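Side-chain contacts in pyruvate kinase (Cryptosporidium parvum, PDB 4DRS), which probably catalyses the last step of glycolysis, the transfer of phosphate from phosphoenolpyruvate to ADP that yields pyruvate and ATP: residues T175-I180 with I185-L190; T138-L143 with C148-Y153. All coordinates share one frame; numbering follows the deposited sequence.

Contact 1. Residues T175-I180 with I185-L190; sequences TQVLEI and IVCKVL
V177 pairs with C187 and I180 with I185 as non-hydrogen-bonded antiparallel pairs, and between them L178 and E179 both face V186 in a classic beta bulge, the axes of the short strand segments inclined at 130° between their N-to-C directions. The bulge gives V186 O two donors: L178 N at 2.6 Å, nearly in line with the C=O, and E179 N at 3.2 Å, in the carbonyl plane on a lone pair. V186 N returns a bond to E179 O, and K188 N one to Q176 O.

V177, I180, I185 and C187 share one face of the hairpin. I180 and I185 run alongside each other in the same direction, with CG1 of I180 3.9 Å from CG2 of I185. Farther along, the CB atoms of T175 and C187 come within 3.5 Å. With chi1 at 56°, T175 OG1 sits between its own N and carbonyl carbon; its hydrogen bond goes to V166 O, on the strand flanking the hairpin. On the other face CB of E179 meets CB of V186 at 4.0 Å. L178 slants across K188, its CD1 3.8 Å from K188 CB, while L190 lays CD1 against T175 O at 3.5 Å. Backbone bonds thus hold the hairpin together, its side chains adding mainly apolar contacts, and V186 O, accepting two hydrogen bonds, serves both amides that the bulge turns toward one residue.

Contact 2. Residues T138-L143 with C148-Y153; sequences TDYSML and CISCSY
One hydrogen bond joins the two segments: S150 OG donates a hydrogen bond to D139 O, 2.7 Å away. The hydroxyl approaches from well above the carbonyl plane, 45° out of it, rather than along a lone-pair direction. Rotation of S150 that turns OG anti to the backbone N (chi1 -167°) carries the hydroxyl to the loop, where it also lies near the plane of the Y140 ring, at the ring edge.

The aromatic contact is a CH-pi interaction. CB of S152 stands 3.9 Å from the centroid of the Y140 ring and only 13° off its normal, so the methylene sits over the middle of one face. C151 O approaches the same ring obliquely, 3.6 Å from Y140 CD1.

Apolar and van der Waals contacts involve M142 and T138. The M142 chain, bent at chi2 and chi3, brings its CE methyl to 3.5 Å from C148 O and 4.1 Å from C148 SG. Elsewhere, CG2 of T138 reaches Y153 O at 3.5 Å.

The loop 138-143 leaves strand 133-137 and folds back beside strand 148-150, an outermost strand of the mixed sheet within this chain. I149 and C151 pack on I136 of the neighbouring strand, T138 OG1 bonds to D183 O just before strand 184-188, and S152 OG bonds to the backbone N of R116.

Overall arrangement
Contacts 1 and 2 belong to the same mixed beta-sheet, in the small domain inserted between the third and fourth strands of the eight-stranded barrel, the B domain of pyruvate kinases. Their centres are 15 Å apart and their nearest atoms about 6 Å, without touching; strand 133-137 bridges them, with I136 meeting side chains of both. Along the chain, contact 2 closes before contact 1 opens. Contact 1 lies away from the annotated sites. Contact 2 lies nearer the residues that bind ADP: the side chain of S152 is about 4 Å from that of R116 and the side chain of Y140 about 10 Å from that of H79; R116 and H79 bind ADP, although none is bound to this chain.

Contact 1. Residues T175-I180 with I185-L190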
# COMPACT_ATOMS: atom_id res chain seq x y z
N THR A 175 51.67 -20.40 2.78
CA THR A 175 52.72 -21.30 2.31
C THR A 175 52.33 -22.01 1.02
O THR A 175 51.21 -21.85 0.53
CB THR A 175 53.09 -22.35 3.38
OG1 THR A 175 51.92 -23.08 3.77
CG2 THR A 175 53.71 -21.69 4.61
N GLN A 176 53.25 -22.79 0.47
CA GLN A 176 53.01 -23.56 -0.74
C GLN A 176 53.79 -24.87 -0.69
O GLN A 176 54.99 -24.88 -0.44
CB GLN A 176 53.42 -22.74 -1.97
CG GLN A 176 52.96 -23.32 -3.30
CD GLN A 176 53.43 -22.51 -4.49
OE1 GLN A 176 54.61 -22.17 -4.60
NE2 GLN A 176 52.51 -22.20 -5.39
N VAL A 177 53.08 -25.97 -0.93
CA VAL A 177 53.65 -27.31 -0.80
C VAL A 177 54.81 -27.53 -1.78
O VAL A 177 54.70 -27.23 -2.97
CB VAL A 177 52.58 -28.41 -1.01
CG1 VAL A 177 53.16 -29.79 -0.76
CG2 VAL A 177 51.39 -28.17 -0.09
N LEU A 178 55.92 -28.04 -1.25
CA LEU A 178 57.09 -28.40 -2.05
C LEU A 178 57.29 -29.91 -2.09
O LEU A 178 57.80 -30.45 -3.08
CB LEU A 178 58.35 -27.73 -1.49
CG LEU A 178 58.42 -26.20 -1.38
CD1 LEU A 178 59.71 -25.81 -0.68
CD2 LEU A 178 58.32 -25.53 -2.74
N GLU A 179 56.90 -30.59 -1.02
CA GLU A 179 57.06 -32.03 -0.89
C GLU A 179 55.95 -32.62 -0.03
O GLU A 179 55.40 -31.94 0.84
CB GLU A 179 58.43 -32.35 -0.27
CG GLU A 179 58.88 -33.80 -0.42
CD GLU A 179 60.14 -34.10 0.36
OE1 GLU A 179 61.18 -33.45 0.10
OE2 GLU A 179 60.10 -35.00 1.23
N ILE A 180 55.61 -33.88 -0.30
CA ILE A 180 54.62 -34.61 0.49
C ILE A 180 55.20 -35.97 0.89
O ILE A 180 55.61 -36.75 0.03
CB ILE A 180 53.30 -34.81 -0.28
CG1 ILE A 180 52.63 -33.46 -0.55
CG2 ILE A 180 52.35 -35.72 0.49
CD1 ILE A 180 51.64 -33.49 -1.70
N ILE A 185 54.35 -32.69 5.36
CA ILE A 185 54.53 -31.91 4.14
C ILE A 185 55.60 -30.84 4.36
O ILE A 185 55.81 -30.39 5.48
CB ILE A 185 53.22 -31.24 3.64
CG1 ILE A 185 52.64 -30.29 4.70
CG2 ILE A 185 52.21 -32.28 3.19
CD1 ILE A 185 51.56 -29.36 4.18
N VAL A 186 56.28 -30.46 3.28
CA VAL A 186 57.25 -29.37 3.33
C VAL A 186 56.71 -28.23 2.47
O VAL A 186 56.38 -28.41 1.30
CB VAL A 186 58.65 -29.81 2.84
CG1 VAL A 186 59.65 -28.67 2.99
CG2 VAL A 186 59.13 -31.04 3.59
N CYS A 187 56.61 -27.05 3.08
CA CYS A 187 56.07 -25.88 2.41
C CYS A 187 57.11 -24.78 2.27
O CYS A 187 58.16 -24.82 2.90
CB CYS A 187 54.85 -25.34 3.17
SG CYS A 187 53.48 -26.51 3.30
N LYS A 188 56.80 -23.80 1.42
CA LYS A 188 57.66 -22.63 1.24
C LYS A 188 56.92 -21.39 1.74
O LYS A 188 55.89 -21.00 1.17
CB LYS A 188 58.05 -22.47 -0.23
CG LYS A 188 59.14 -21.43 -0.49
CD LYS A 188 59.40 -21.25 -1.98
CE LYS A 188 58.29 -20.46 -2.66
NZ LYS A 188 58.54 -20.30 -4.11
N VAL A 189 57.45 -20.79 2.81
CA VAL A 189 56.87 -19.59 3.41
C VAL A 189 56.84 -18.46 2.38
O VAL A 189 57.89 -18.04 1.88
CB VAL A 189 57.62 -19.16 4.69
CG1 VAL A 189 57.05 -17.87 5.25
CG2 VAL A 189 57.56 -20.26 5.74
N LEU A 190 55.64 -17.98 2.07
CA LEU A 190 55.45 -16.97 1.03
C LEU A 190 55.52 -15.54 1.56
O LEU A 190 56.06 -14.66 0.90
CB LEU A 190 54.12 -17.20 0.29
CG LEU A 190 53.87 -18.56 -0.36
CD1 LEU A 190 52.40 -18.74 -0.70
CD2 LEU A 190 54.73 -18.77 -1.60

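Contact 2. Residues T138-L143 with C148-Y153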
# COMPACT_ATOMS: atom_id res chain seq x y z
N THR A 138 52.48 -34.54 10.95
CA THR A 138 51.16 -34.93 11.45
C THR A 138 51.26 -35.58 12.83
O THR A 138 50.25 -35.95 13.44
CB THR A 138 50.42 -35.88 10.47
OG1 THR A 138 51.20 -37.06 10.26
CG2 THR A 138 50.18 -35.19 9.14
N ASP A 139 52.49 -35.73 13.32
CA ASP A 139 52.75 -36.18 14.68
C ASP A 139 52.35 -35.04 15.62
O ASP A 139 53.15 -34.16 15.92
CB ASP A 139 54.23 -36.55 14.85
CG ASP A 139 54.53 -37.23 16.18
OD1 ASP A 139 54.47 -36.56 17.23
OD2 ASP A 139 54.85 -38.44 16.17
N TYR A 140 51.09 -35.07 16.06
CA TYR A 140 50.51 -33.96 16.82
C TYR A 140 51.20 -33.71 18.16
O TYR A 140 51.50 -32.57 18.51
CB TYR A 140 48.99 -34.12 16.98
CG TYR A 140 48.26 -32.85 17.40
CD1 TYR A 140 48.62 -31.61 16.87
CD2 TYR A 140 47.20 -32.90 18.30
CE1 TYR A 140 47.95 -30.45 17.25
CE2 TYR A 140 46.52 -31.75 18.68
CZ TYR A 140 46.90 -30.53 18.15
OH TYR A 140 46.23 -29.39 18.53
N SER A 141 51.48 -34.79 18.90
CA SER A 141 52.16 -34.69 20.19
C SER A 141 53.67 -34.48 20.03
O SER A 141 54.48 -35.33 20.41
CB SER A 141 51.87 -35.92 21.06
OG SER A 141 50.49 -36.03 21.34
N MET A 142 54.03 -33.34 19.44
CA MET A 142 55.42 -32.98 19.21
C MET A 142 55.57 -31.46 19.30
O MET A 142 54.79 -30.72 18.71
CB MET A 142 55.90 -33.47 17.84
CG MET A 142 57.40 -33.30 17.61
SD MET A 142 57.82 -32.89 15.90
CE MET A 142 57.25 -31.20 15.79
N LEU A 143 56.59 -31.02 20.04
CA LEU A 143 56.91 -29.61 20.16
C LEU A 143 57.56 -29.10 18.88
O LEU A 143 58.58 -29.64 18.44
CB LEU A 143 57.81 -29.35 21.37
CG LEU A 143 57.31 -29.72 22.77
CD1 LEU A 143 58.42 -29.57 23.80
CD2 LEU A 143 56.09 -28.88 23.18
N CYS A 148 59.99 -26.96 11.88
CA CYS A 148 59.05 -28.07 11.80
C CYS A 148 57.94 -27.96 12.85
O CYS A 148 58.13 -28.30 14.02
CB CYS A 148 59.78 -29.41 11.94
SG CYS A 148 58.71 -30.86 11.95
N ILE A 149 56.77 -27.46 12.42
CA ILE A 149 55.60 -27.37 13.29
C ILE A 149 54.71 -28.62 13.18
O ILE A 149 54.93 -29.48 12.32
CB ILE A 149 54.75 -26.10 13.04
CG1 ILE A 149 54.24 -26.05 11.59
CG2 ILE A 149 55.55 -24.84 13.39
CD1 ILE A 149 53.04 -25.14 11.39
N SER A 150 53.71 -28.70 14.05
CA SER A 150 52.83 -29.86 14.11
C SER A 150 51.44 -29.55 13.54
O SER A 150 51.09 -28.39 13.33
CB SER A 150 52.72 -30.36 15.55
OG SER A 150 52.13 -31.64 15.59
N CYS A 151 50.67 -30.61 13.31
CA CYS A 151 49.34 -30.50 12.70
C CYS A 151 48.41 -31.57 13.26
O CYS A 151 48.82 -32.73 13.44
CB CYS A 151 49.46 -30.63 11.18
SG CYS A 151 47.92 -30.48 10.25
N SER A 152 47.16 -31.19 13.53
CA SER A 152 46.17 -32.11 14.10
C SER A 152 45.54 -33.03 13.06
O SER A 152 44.98 -34.07 13.40
CB SER A 152 45.08 -31.32 14.82
OG SER A 152 44.45 -30.41 13.94
N TYR A 153 45.64 -32.63 11.79
CA TYR A 153 44.99 -33.34 10.69
C TYR A 153 45.94 -34.39 10.09
O TYR A 153 46.84 -34.07 9.31
CB TYR A 153 44.53 -32.31 9.64
CG TYR A 153 43.75 -32.84 8.46
CD1 TYR A 153 42.70 -33.74 8.61
CD2 TYR A 153 44.05 -32.40 7.17
CE1 TYR A 153 41.99 -34.21 7.52
CE2 TYR A 153 43.35 -32.86 6.07
CZ TYR A 153 42.32 -33.76 6.24
OH TYR A 153 41.63 -34.21 5.15